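Long-range contacts in peroxinectin A (Dictyostelium discoideum, PDB 6ERC), which is a secreted haem peroxidase that uses hydrogen peroxide to oxidise phenolic donors and acts on iodide and thiocyanate: residues R28-I33 and H390-P394; N115-T119 and Q385-H390; P326-Y331 and D363-F367. All coordinates share one frame; numbering follows the deposited sequence.

Contact 1: residues R28-I33 and H390-P394; sequences RLANPI and HGIPP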
loop_
_atom_site.group_PDB
_atom_site.type_symbol
_atom_site.label_atom_id
_atom_site.label_comp_id
_atom_site.label_asym_id
_atom_site.label_seq_id
_atom_site.Cartn_x
_atom_site.Cartn_y
_atom_site.Cartn_z
ATOM N N ARG A 28 -4.644 17.522 -2.283
ATOM C CA ARG A 28 -5.909 17.289 -2.966
ATOM C C ARG A 28 -5.745 17.592 -4.447
ATOM O O ARG A 28 -5.265 18.668 -4.816
ATOM C CB ARG A 28 -7.028 18.158 -2.380
ATOM C CG ARG A 28 -7.401 17.834 -0.944
ATOM C CD ARG A 28 -8.405 16.695 -0.851
ATOM N NE ARG A 28 -8.788 16.448 0.536
ATOM C CZ ARG A 28 -9.661 15.526 0.927
ATOM N NH1 ARG A 28 -10.262 14.747 0.038
ATOM N NH2 ARG A 28 -9.933 15.383 2.216
ATOM N N LEU A 29 -6.138 16.639 -5.291
ATOM C CA LEU A 29 -6.287 16.927 -6.713
ATOM C C LEU A 29 -7.628 17.579 -7.008
ATOM O O LEU A 29 -7.740 18.349 -7.968
ATOM C CB LEU A 29 -6.152 15.645 -7.535
ATOM C CG LEU A 29 -4.903 14.795 -7.296
ATOM C CD1 LEU A 29 -4.925 13.583 -8.212
ATOM C CD2 LEU A 29 -3.638 15.613 -7.505
ATOM N N ALA A 30 -8.642 17.287 -6.195
ATOM C CA ALA A 30 -9.988 17.804 -6.385
ATOM C C ALA A 30 -10.538 18.270 -5.044
ATOM O O ALA A 30 -10.228 17.697 -3.998
ATOM C CB ALA A 30 -10.908 16.736 -6.987
ATOM N N ASN A 31 -11.354 19.318 -5.083
ATOM C CA ASN A 31 -11.963 19.816 -3.860
ATOM C C ASN A 31 -12.735 18.692 -3.171
ATOM O O ASN A 31 -13.446 17.933 -3.836
ATOM C CB ASN A 31 -12.908 20.981 -4.156
ATOM C CG ASN A 31 -12.175 22.261 -4.476
ATOM O OD1 ASN A 31 -11.860 23.047 -3.584
ATOM N ND2 ASN A 31 -11.903 22.482 -5.755
ATOM N N PRO A 32 -12.611 18.541 -1.856
ATOM C CA PRO A 32 -13.452 17.570 -1.151
ATOM C C PRO A 32 -14.839 18.125 -0.868
ATOM O O PRO A 32 -15.042 19.336 -0.761
ATOM C CB PRO A 32 -12.682 17.321 0.153
ATOM C CG PRO A 32 -11.928 18.579 0.386
ATOM C CD PRO A 32 -11.590 19.132 -0.970
ATOM N N ILE A 33 -15.807 17.213 -0.761
ATOM C CA ILE A 33 -17.144 17.569 -0.299
ATOM C C ILE A 33 -17.144 17.519 1.220
ATOM O O ILE A 33 -16.361 16.789 1.835
ATOM C CB ILE A 33 -18.228 16.647 -0.899
ATOM C CG1 ILE A 33 -17.950 15.177 -0.574
ATOM C CG2 ILE A 33 -18.322 16.848 -2.400
ATOM C CD1 ILE A 33 -19.120 14.258 -0.888
ATOM N N HIS A 390 -12.962 10.954 4.153
ATOM C CA HIS A 390 -12.099 11.983 3.585
ATOM C C HIS A 390 -12.845 12.956 2.687
ATOM O O HIS A 390 -12.262 13.969 2.286
ATOM C CB HIS A 390 -10.963 11.342 2.780
ATOM C CG HIS A 390 -10.003 10.544 3.607
ATOM N ND1 HIS A 390 -8.750 10.189 3.156
ATOM C CD2 HIS A 390 -10.116 10.025 4.853
ATOM C CE1 HIS A 390 -8.130 9.490 4.090
ATOM N NE2 HIS A 390 -8.937 9.376 5.130
ATOM N N GLY A 391 -14.099 12.676 2.352
ATOM C CA GLY A 391 -14.857 13.563 1.491
ATOM C C GLY A 391 -14.461 13.472 0.036
ATOM O O GLY A 391 -14.428 14.495 -0.660
ATOM N N ILE A 392 -14.146 12.273 -0.445
ATOM C CA ILE A 392 -13.812 12.111 -1.864
ATOM C C ILE A 392 -15.035 12.466 -2.703
ATOM O O ILE A 392 -16.139 11.949 -2.436
ATOM C CB ILE A 392 -13.345 10.669 -2.150
ATOM C CG1 ILE A 392 -12.055 10.354 -1.378
ATOM C CG2 ILE A 392 -13.145 10.440 -3.654
ATOM C CD1 ILE A 392 -10.835 11.163 -1.810
ATOM N N PRO A 393 -14.917 13.332 -3.706
ATOM C CA PRO A 393 -16.090 13.707 -4.505
ATOM C C PRO A 393 -16.704 12.500 -5.189
ATOM O O PRO A 393 -16.075 11.434 -5.275
ATOM C CB PRO A 393 -15.516 14.693 -5.533
ATOM C CG PRO A 393 -14.308 15.235 -4.898
ATOM C CD PRO A 393 -13.729 14.112 -4.091
ATOM N N PRO A 394 -17.934 12.626 -5.687
ATOM C CA PRO A 394 -18.531 11.538 -6.468
ATOM C C PRO A 394 -17.764 11.264 -7.754
ATOM O O PRO A 394 -16.983 12.085 -8.239
ATOM C CB PRO A 394 -19.945 12.050 -6.763
ATOM C CG PRO A 394 -20.222 13.031 -5.686
ATOM C CD PRO A 394 -18.914 13.680 -5.375
#

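Contact 2: residues N115-T119 and Q385-H390; sequences NYFRT and QRNRDH. With HEM (protoporphyrin IX containing Fe), chain F.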
loop_
_atom_site.group_PDB
_atom_site.type_symbol
_atom_site.label_atom_id
_atom_site.label_comp_id
_atom_site.label_asym_id
_atom_site.label_seq_id
_atom_site.Cartn_x
_atom_site.Cartn_y
_atom_site.Cartn_z
ATOM N N ASN A 115 -16.209 -1.906 13.861
ATOM C CA ASN A 115 -15.379 -0.802 14.321
ATOM C C ASN A 115 -14.856 0.011 13.142
ATOM O O ASN A 115 -14.399 -0.547 12.140
ATOM C CB ASN A 115 -14.205 -1.335 15.146
ATOM C CG ASN A 115 -14.652 -2.008 16.424
ATOM O OD1 ASN A 115 -15.202 -3.111 16.401
ATOM N ND2 ASN A 115 -14.412 -1.348 17.552
ATOM N N TYR A 116 -14.932 1.335 13.264
ATOM C CA TYR A 116 -14.242 2.227 12.341
ATOM C C TYR A 116 -13.938 3.533 13.054
ATOM O O TYR A 116 -14.808 4.097 13.725
ATOM C CB TYR A 116 -15.066 2.502 11.082
ATOM C CG TYR A 116 -14.398 3.478 10.137
ATOM C CD1 TYR A 116 -14.548 4.849 10.300
ATOM C CD2 TYR A 116 -13.612 3.028 9.084
ATOM C CE1 TYR A 116 -13.940 5.740 9.444
ATOM C CE2 TYR A 116 -13.001 3.914 8.220
ATOM C CZ TYR A 116 -13.168 5.267 8.406
ATOM O OH TYR A 116 -12.561 6.154 7.549
ATOM N N PHE A 117 -12.709 4.010 12.892
ATOM C CA PHE A 117 -12.259 5.260 13.484
ATOM C C PHE A 117 -11.778 6.181 12.377
ATOM O O PHE A 117 -11.029 5.756 11.493
ATOM C CB PHE A 117 -11.153 5.010 14.503
ATOM C CG PHE A 117 -11.625 4.305 15.737
ATOM C CD1 PHE A 117 -11.716 2.925 15.769
ATOM C CD2 PHE A 117 -11.989 5.023 16.861
ATOM C CE1 PHE A 117 -12.157 2.273 16.906
ATOM C CE2 PHE A 117 -12.429 4.379 18.000
ATOM C CZ PHE A 117 -12.515 3.002 18.025
ATOM N N ARG A 118 -12.213 7.435 12.425
ATOM C CA ARG A 118 -11.926 8.363 11.344
ATOM C C ARG A 118 -10.455 8.758 11.349
ATOM O O ARG A 118 -9.791 8.777 12.390
ATOM C CB ARG A 118 -12.814 9.602 11.457
ATOM C CG ARG A 118 -14.304 9.293 11.343
ATOM C CD ARG A 118 -15.142 10.556 11.203
ATOM N NE ARG A 118 -14.915 11.230 9.927
ATOM C CZ ARG A 118 -15.617 12.274 9.493
ATOM N NH1 ARG A 118 -16.601 12.771 10.227
ATOM N NH2 ARG A 118 -15.336 12.820 8.319
ATOM N N THR A 119 -9.948 9.071 10.161
ATOM C CA THR A 119 -8.539 9.395 9.998
ATOM C C THR A 119 -8.180 10.681 10.727
ATOM O O THR A 119 -8.965 11.630 10.771
ATOM C CB THR A 119 -8.202 9.528 8.516
ATOM O OG1 THR A 119 -8.629 8.344 7.834
ATOM C CG2 THR A 119 -6.701 9.713 8.319
ATOM N N GLN A 385 -16.026 3.696 3.666
ATOM C CA GLN A 385 -16.012 4.613 4.801
ATOM C C GLN A 385 -14.895 5.639 4.662
ATOM O O GLN A 385 -15.119 6.843 4.831
ATOM C CB GLN A 385 -15.850 3.830 6.101
ATOM C CG GLN A 385 -17.050 3.001 6.464
ATOM C CD GLN A 385 -18.178 3.828 7.046
ATOM O OE1 GLN A 385 -19.258 3.919 6.466
ATOM N NE2 GLN A 385 -17.932 4.435 8.201
ATOM N N ARG A 386 -13.678 5.172 4.358
ATOM C CA ARG A 386 -12.528 6.068 4.298
ATOM C C ARG A 386 -12.717 7.134 3.227
ATOM O O ARG A 386 -12.389 8.306 3.444
ATOM C CB ARG A 386 -11.253 5.259 4.040
ATOM C CG ARG A 386 -9.952 6.012 4.307
ATOM C CD ARG A 386 -9.719 6.247 5.791
ATOM N NE ARG A 386 -9.737 5.008 6.563
ATOM C CZ ARG A 386 -9.659 4.952 7.890
ATOM N NH1 ARG A 386 -9.558 6.067 8.603
ATOM N NH2 ARG A 386 -9.687 3.781 8.509
ATOM N N ASN A 387 -13.242 6.748 2.062
ATOM C CA ASN A 387 -13.534 7.733 1.025
ATOM C C ASN A 387 -14.572 8.738 1.506
ATOM O O ASN A 387 -14.430 9.946 1.284
ATOM C CB ASN A 387 -14.015 7.033 -0.246
ATOM C CG ASN A 387 -12.909 6.270 -0.949
ATOM O OD1 ASN A 387 -12.204 6.817 -1.795
ATOM N ND2 ASN A 387 -12.760 4.997 -0.607
ATOM N N ARG A 388 -15.627 8.255 2.167
ATOM C CA ARG A 388 -16.646 9.150 2.701
ATOM C C ARG A 388 -16.135 9.910 3.916
ATOM O O ARG A 388 -16.577 11.037 4.175
ATOM C CB ARG A 388 -17.900 8.348 3.050
ATOM C CG ARG A 388 -18.552 7.705 1.838
ATOM C CD ARG A 388 -19.605 6.690 2.227
ATOM N NE ARG A 388 -20.236 6.095 1.054
ATOM C CZ ARG A 388 -21.282 5.275 1.097
ATOM N NH1 ARG A 388 -21.824 4.948 2.264
ATOM N NH2 ARG A 388 -21.789 4.786 -0.026
ATOM N N ASP A 389 -15.207 9.312 4.667
ATOM C CA ASP A 389 -14.546 10.022 5.757
ATOM C C ASP A 389 -13.721 11.188 5.224
ATOM O O ASP A 389 -13.769 12.298 5.764
ATOM C CB ASP A 389 -13.669 9.044 6.543
ATOM C CG ASP A 389 -12.886 9.713 7.660
ATOM O OD1 ASP A 389 -13.038 10.934 7.867
ATOM O OD2 ASP A 389 -12.114 9.005 8.339
ATOM N N HIS A 390 -12.962 10.954 4.153
ATOM C CA HIS A 390 -12.099 11.983 3.585
ATOM C C HIS A 390 -12.845 12.956 2.687
ATOM O O HIS A 390 -12.262 13.969 2.286
ATOM C CB HIS A 390 -10.963 11.342 2.780
ATOM C CG HIS A 390 -10.003 10.544 3.607
ATOM N ND1 HIS A 390 -8.750 10.189 3.156
ATOM C CD2 HIS A 390 -10.116 10.025 4.853
ATOM C CE1 HIS A 390 -8.130 9.490 4.090
ATOM N NE2 HIS A 390 -8.937 9.376 5.130
HETATM C CHA HEM F . -5.038 0.336 3.162
HETATM C CHB HEM F . -5.225 -4.401 4.114
HETATM C CHC HEM F . -3.249 -5.332 -0.232
HETATM C CHD HEM F . -3.294 -0.600 -1.265
HETATM C C1A HEM F . -5.314 -0.866 3.765
HETATM C C2A HEM F . -6.049 -1.045 4.993
HETATM C C3A HEM F . -6.109 -2.352 5.263
HETATM C C4A HEM F . -5.403 -3.045 4.208
HETATM C CMA HEM F . -6.790 -3.024 6.475
HETATM C CAA HEM F . -6.659 0.104 5.813
HETATM C CBA HEM F . -8.171 -0.035 5.706
HETATM C CGA HEM F . -8.828 1.296 5.967
HETATM O O1A HEM F . -8.603 2.250 5.179
HETATM O O2A HEM F . -9.589 1.401 6.961
HETATM C C1B HEM F . -4.688 -5.051 3.029
HETATM C C2B HEM F . -4.501 -6.477 2.931
HETATM C C3B HEM F . -3.950 -6.742 1.735
HETATM C C4B HEM F . -3.776 -5.484 1.036
HETATM C CMB HEM F . -4.890 -7.445 4.067
HETATM C CAB HEM F . -3.548 -8.100 1.113
HETATM C CBB HEM F . -3.779 -9.275 1.709
HETATM C C1C HEM F . -3.094 -4.138 -0.903
HETATM C C2C HEM F . -2.557 -3.964 -2.242
HETATM C C3C HEM F . -2.569 -2.643 -2.525
HETATM C C4C HEM F . -3.114 -1.962 -1.370
HETATM C CMC HEM F . -2.095 -5.163 -3.096
HETATM C CAC HEM F . -2.135 -1.830 -3.773
HETATM C CBC HEM F . -1.607 -2.334 -4.890
HETATM C C1D HEM F . -3.727 0.064 -0.143
HETATM C C2D HEM F . -3.769 1.498 0.028
HETATM C C3D HEM F . -4.260 1.746 1.246
HETATM C C4D HEM F . -4.528 0.487 1.895
HETATM C CMD HEM F . -3.345 2.526 -1.041
HETATM C CAD HEM F . -4.483 3.115 1.912
HETATM C CBD HEM F . -3.109 3.549 2.415
HETATM C CGD HEM F . -3.220 4.337 3.697
HETATM O O1D HEM F . -3.281 3.704 4.782
HETATM O O2D HEM F . -3.241 5.593 3.652
HETATM N NA HEM F . -4.932 -2.109 3.312
HETATM N NB HEM F . -4.237 -4.473 1.859
HETATM N NC HEM F . -3.420 -2.895 -0.404
HETATM N ND HEM F . -4.195 -0.520 1.016
HETATM FE FE HEM F . -4.164 -2.467 1.452
#

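Contact 3: residues P326-Y331 and D363-F367; sequences PIKFSY and DLRNF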
loop_
_atom_site.group_PDB
_atom_site.type_symbol
_atom_site.label_atom_id
_atom_site.label_comp_id
_atom_site.label_asym_id
_atom_site.label_seq_id
_atom_site.Cartn_x
_atom_site.Cartn_y
_atom_site.Cartn_z
ATOM N N PRO A 326 -4.790 -20.213 2.916
ATOM C CA PRO A 326 -5.823 -19.218 2.608
ATOM C C PRO A 326 -5.515 -17.881 3.265
ATOM O O PRO A 326 -5.007 -17.822 4.386
ATOM C CB PRO A 326 -7.102 -19.844 3.169
ATOM C CG PRO A 326 -6.629 -20.747 4.245
ATOM C CD PRO A 326 -5.306 -21.283 3.788
ATOM N N ILE A 327 -5.828 -16.804 2.542
ATOM C CA ILE A 327 -5.520 -15.456 3.016
ATOM C C ILE A 327 -6.022 -15.260 4.442
ATOM O O ILE A 327 -5.302 -14.754 5.311
ATOM C CB ILE A 327 -6.122 -14.406 2.062
ATOM C CG1 ILE A 327 -5.371 -14.397 0.727
ATOM C CG2 ILE A 327 -6.121 -13.013 2.690
ATOM C CD1 ILE A 327 -3.942 -13.875 0.805
ATOM N N LYS A 328 -7.271 -15.656 4.702
ATOM C CA LYS A 328 -7.886 -15.364 5.994
ATOM C C LYS A 328 -7.104 -15.973 7.154
ATOM O O LYS A 328 -7.185 -15.472 8.281
ATOM C CB LYS A 328 -9.338 -15.849 6.009
ATOM C CG LYS A 328 -9.538 -17.304 5.616
ATOM C CD LYS A 328 -11.021 -17.649 5.561
ATOM C CE LYS A 328 -11.259 -19.088 5.118
ATOM N NZ LYS A 328 -10.902 -19.309 3.687
ATOM N N PHE A 329 -6.344 -17.037 6.910
ATOM C CA PHE A 329 -5.519 -17.636 7.953
ATOM C C PHE A 329 -4.130 -17.016 8.051
ATOM O O PHE A 329 -3.373 -17.374 8.961
ATOM C CB PHE A 329 -5.372 -19.145 7.720
ATOM C CG PHE A 329 -6.659 -19.921 7.837
ATOM C CD1 PHE A 329 -7.829 -19.319 8.277
ATOM C CD2 PHE A 329 -6.687 -21.270 7.521
ATOM C CE1 PHE A 329 -9.000 -20.047 8.385
ATOM C CE2 PHE A 329 -7.853 -22.001 7.627
ATOM C CZ PHE A 329 -9.010 -21.389 8.061
ATOM N N SER A 330 -3.774 -16.100 7.153
ATOM C CA SER A 330 -2.427 -15.545 7.109
ATOM C C SER A 330 -2.336 -14.136 7.682
ATOM O O SER A 330 -1.243 -13.562 7.690
ATOM C CB SER A 330 -1.911 -15.536 5.666
ATOM O OG SER A 330 -2.573 -14.549 4.895
ATOM N N TYR A 331 -3.442 -13.565 8.157
ATOM C CA TYR A 331 -3.421 -12.211 8.705
ATOM C C TYR A 331 -2.605 -12.195 9.991
ATOM O O TYR A 331 -2.988 -12.815 10.989
ATOM C CB TYR A 331 -4.842 -11.719 8.964
ATOM C CG TYR A 331 -5.687 -11.542 7.721
ATOM C CD1 TYR A 331 -5.126 -11.107 6.523
ATOM C CD2 TYR A 331 -7.052 -11.810 7.748
ATOM C CE1 TYR A 331 -5.902 -10.944 5.388
ATOM C CE2 TYR A 331 -7.837 -11.651 6.621
ATOM C CZ TYR A 331 -7.257 -11.217 5.444
ATOM O OH TYR A 331 -8.036 -11.059 4.318
ATOM N N ASP A 363 -12.313 -13.419 1.681
ATOM C CA ASP A 363 -11.297 -13.392 2.728
ATOM C C ASP A 363 -11.075 -11.977 3.237
ATOM O O ASP A 363 -10.797 -11.778 4.424
ATOM C CB ASP A 363 -9.987 -13.979 2.207
ATOM C CG ASP A 363 -10.130 -15.421 1.763
ATOM O OD1 ASP A 363 -10.800 -15.661 0.736
ATOM O OD2 ASP A 363 -9.575 -16.313 2.441
ATOM N N LEU A 364 -11.200 -10.985 2.357
ATOM C CA LEU A 364 -11.068 -9.584 2.729
ATOM C C LEU A 364 -12.413 -8.937 3.039
ATOM O O LEU A 364 -12.508 -8.116 3.958
ATOM C CB LEU A 364 -10.382 -8.808 1.600
ATOM C CG LEU A 364 -8.960 -9.238 1.226
ATOM C CD1 LEU A 364 -8.627 -8.788 -0.184
ATOM C CD2 LEU A 364 -7.955 -8.670 2.210
ATOM N N ARG A 365 -13.460 -9.292 2.290
ATOM C CA ARG A 365 -14.742 -8.610 2.430
ATOM C C ARG A 365 -15.584 -9.181 3.563
ATOM O O ARG A 365 -16.396 -8.456 4.145
ATOM C CB ARG A 365 -15.519 -8.687 1.114
ATOM C CG ARG A 365 -16.559 -7.591 0.950
ATOM C CD ARG A 365 -17.347 -7.743 -0.341
ATOM N NE ARG A 365 -18.246 -8.894 -0.308
ATOM C CZ ARG A 365 -19.433 -8.908 0.294
ATOM N NH1 ARG A 365 -19.878 -7.834 0.932
ATOM N NH2 ARG A 365 -20.178 -10.004 0.263
ATOM N N ASN A 366 -15.410 -10.458 3.893
ATOM C CA ASN A 366 -16.202 -11.120 4.926
ATOM C C ASN A 366 -15.299 -11.877 5.889
ATOM O O ASN A 366 -15.464 -13.076 6.125
ATOM C CB ASN A 366 -17.225 -12.069 4.303
ATOM C CG ASN A 366 -18.297 -11.342 3.515
ATOM O OD1 ASN A 366 -18.890 -10.372 3.991
ATOM N ND2 ASN A 366 -18.550 -11.810 2.298
ATOM N N PHE A 367 -14.326 -11.179 6.469
ATOM C CA PHE A 367 -13.465 -11.780 7.479
ATOM C C PHE A 367 -14.149 -11.724 8.840
ATOM O O PHE A 367 -14.622 -10.664 9.262
ATOM C CB PHE A 367 -12.116 -11.064 7.543
ATOM C CG PHE A 367 -11.229 -11.562 8.645
ATOM C CD1 PHE A 367 -10.499 -12.728 8.488
ATOM C CD2 PHE A 367 -11.138 -10.878 9.847
ATOM C CE1 PHE A 367 -9.689 -13.198 9.503
ATOM C CE2 PHE A 367 -10.328 -11.345 10.867
ATOM C CZ PHE A 367 -9.605 -12.504 10.695
#

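Contact 1: residues R28-I33 and H390-P394
His390 O, near the C-terminal end of helix 379-390, is gripped by both terminal nitrogens of Arg28. NH2 makes the better bond, 2.7 Å to His390 O and in the carbonyl plane, while NH1 adds a weak one. The arginine bends at chi2 (-85°) and then runs straight, which carries the guanidinium across to this carbonyl; Pro32 CB lies 3.5 Å above the guanidinium plane, over its centre. NE forms a salt bridge with Glu141 OE2, a charged partner that, with the carbonyl, probably helps fix the rotation of the group. A second bond joins the backbones, Ile33 N to Gly391 O at 3.0 Å. Gly391 leaves the helix with positive phi, and a side chain there would run into Ile33 O. Beyond it Pro393 CG lies 3.0 Å from Asn31 O and 4.3 Å from Ala30 CB. Were Arg28 replaced by an alanine, His390 O would probably lose both donors and Glu141 this cationic partner, while Pro32 CB would lose the flat group it covers. The loop is held to the segment after the helix by these hydrogen bonds and by proline contacts, and the arginine's charge is likely to complement the helix dipole.

Contact 2: residues N115-T119 and Q385-H390
Asp389 accepts from three residues across the contact, Tyr116, Arg118 and Thr119. Arg118 forms a salt bridge with it, NE (2.8 Å) and NH2 both donating to Asp389 OD1 from the same face of the carboxylate; NE stands well above that plane while OD1 lies in the plane of the guanidinium. NH2 of Arg118 bonds Asp389 O as well. OD2 takes Thr119 N on its syn lone pair, 2.8 Å away, and the hydroxyl of Tyr116 on its anti lone pair at 3.0 Å. The Tyr116 ring extends toward the helix because its chi1 of 177° sets CG anti to the backbone N; there CB of Gln385 sits over one face in a CH-pi contact and the hydroxyl stands over a face of the Arg386 guanidinium.

Arg386 is folded at chi2 and chi3 so that its guanidinium serves both protein and haem. NH2 donates to propionate oxygen O2A of the haem at 2.8 Å, nearly straight at 170°, and NE makes a longer bond to O1A. NH1 turns to Thr119 OG1, 2.6 Å away, and to Phe117 O. A second shell holds these groups: Thr119 OG1 also meets NE2 of His390 at 2.9 Å, the imidazole being anchored at ND1 by Asn294, while Arg118 NH1 is held by Asn36 O.

Strand 117-119 crosses helix 385-390 at -55°, their axes 8.4 Å apart. The strand bonds on to 91-96 in the four-stranded sheet, and helix 294-300 packs against Arg386, so the strand, through Phe117 O and Thr119 OG1, probably helps position the arginine that binds the propionate.

Contact 3: residues P326-Y331 and D363-F367
Two aromatic rings meet edge to face: Tyr331 turns its edge to a face of Phe367, with centroids 5.0 Å apart and planes at 74°. The closest atoms are Tyr331 CE2 and Phe367 CD1, separated by 3.4 Å. Phe367 is brought under that edge because its CG lies anti to the backbone N (chi1 175°), and its own rim runs up to Lys328 O. Within the tyrosine's own segment, Ile327 O lies over one face of the ring, above its centre.

Charged and polar contacts gather on Asp363. Its OD2 accepts Lys328 N through the anti lone pair, the bond being 3.3 Å long, and the same oxygen is reached by Lys328 NZ in a salt bridge of 3.5 Å. The lysine side chain crosses the carboxylate obliquely, and its bend at chi4 (-69°) turns NZ back toward OD2. At the helix backbone, Tyr331 OH gives a weak hydrogen bond to Asp363 O. Ser330 OG closes the turn by bonding Ile327 O at 2.8 Å.

Apolar contact fills in the rest. Leu364 CD2 packs 4.2 Å from Tyr331 CZ, with the hydroxyl as a neighbour, and Ile327 CB packs at 3.9 Å against Asp363 CB. Tyr331 and Leu364 both line the haem pocket.

The turn 326-331 follows strand 321-326, which pairs with 311-315; Ile327 touches Met312 there. Helix 362-365 precedes helix 379-390 in the chain, and Leu364 packs on its Leu379.

From the N terminus, residues 28-33 come first and wait for 390-394, so contact 1 closes the longest loop of the three. Strand residues 115-119 follow, and contact 2 brings them to 385-390, nested inside that loop. Contact 3, joining 326-331 to 363-367, is nested inside contact 2, and none of the loops cross. Contacts 1 and 2 share His390 and touch through Ile392 N and Asn387 O, a probable hydrogen bond; their centres lie about 13 Å apart, and both use the end region of helix 379-390. Contact 3 stands apart, nearest atoms about 10 Å from contact 2, and helix 362-365 precedes helix 379-390. Together they tie the N-terminal loop, the sheet and the haem-side helices.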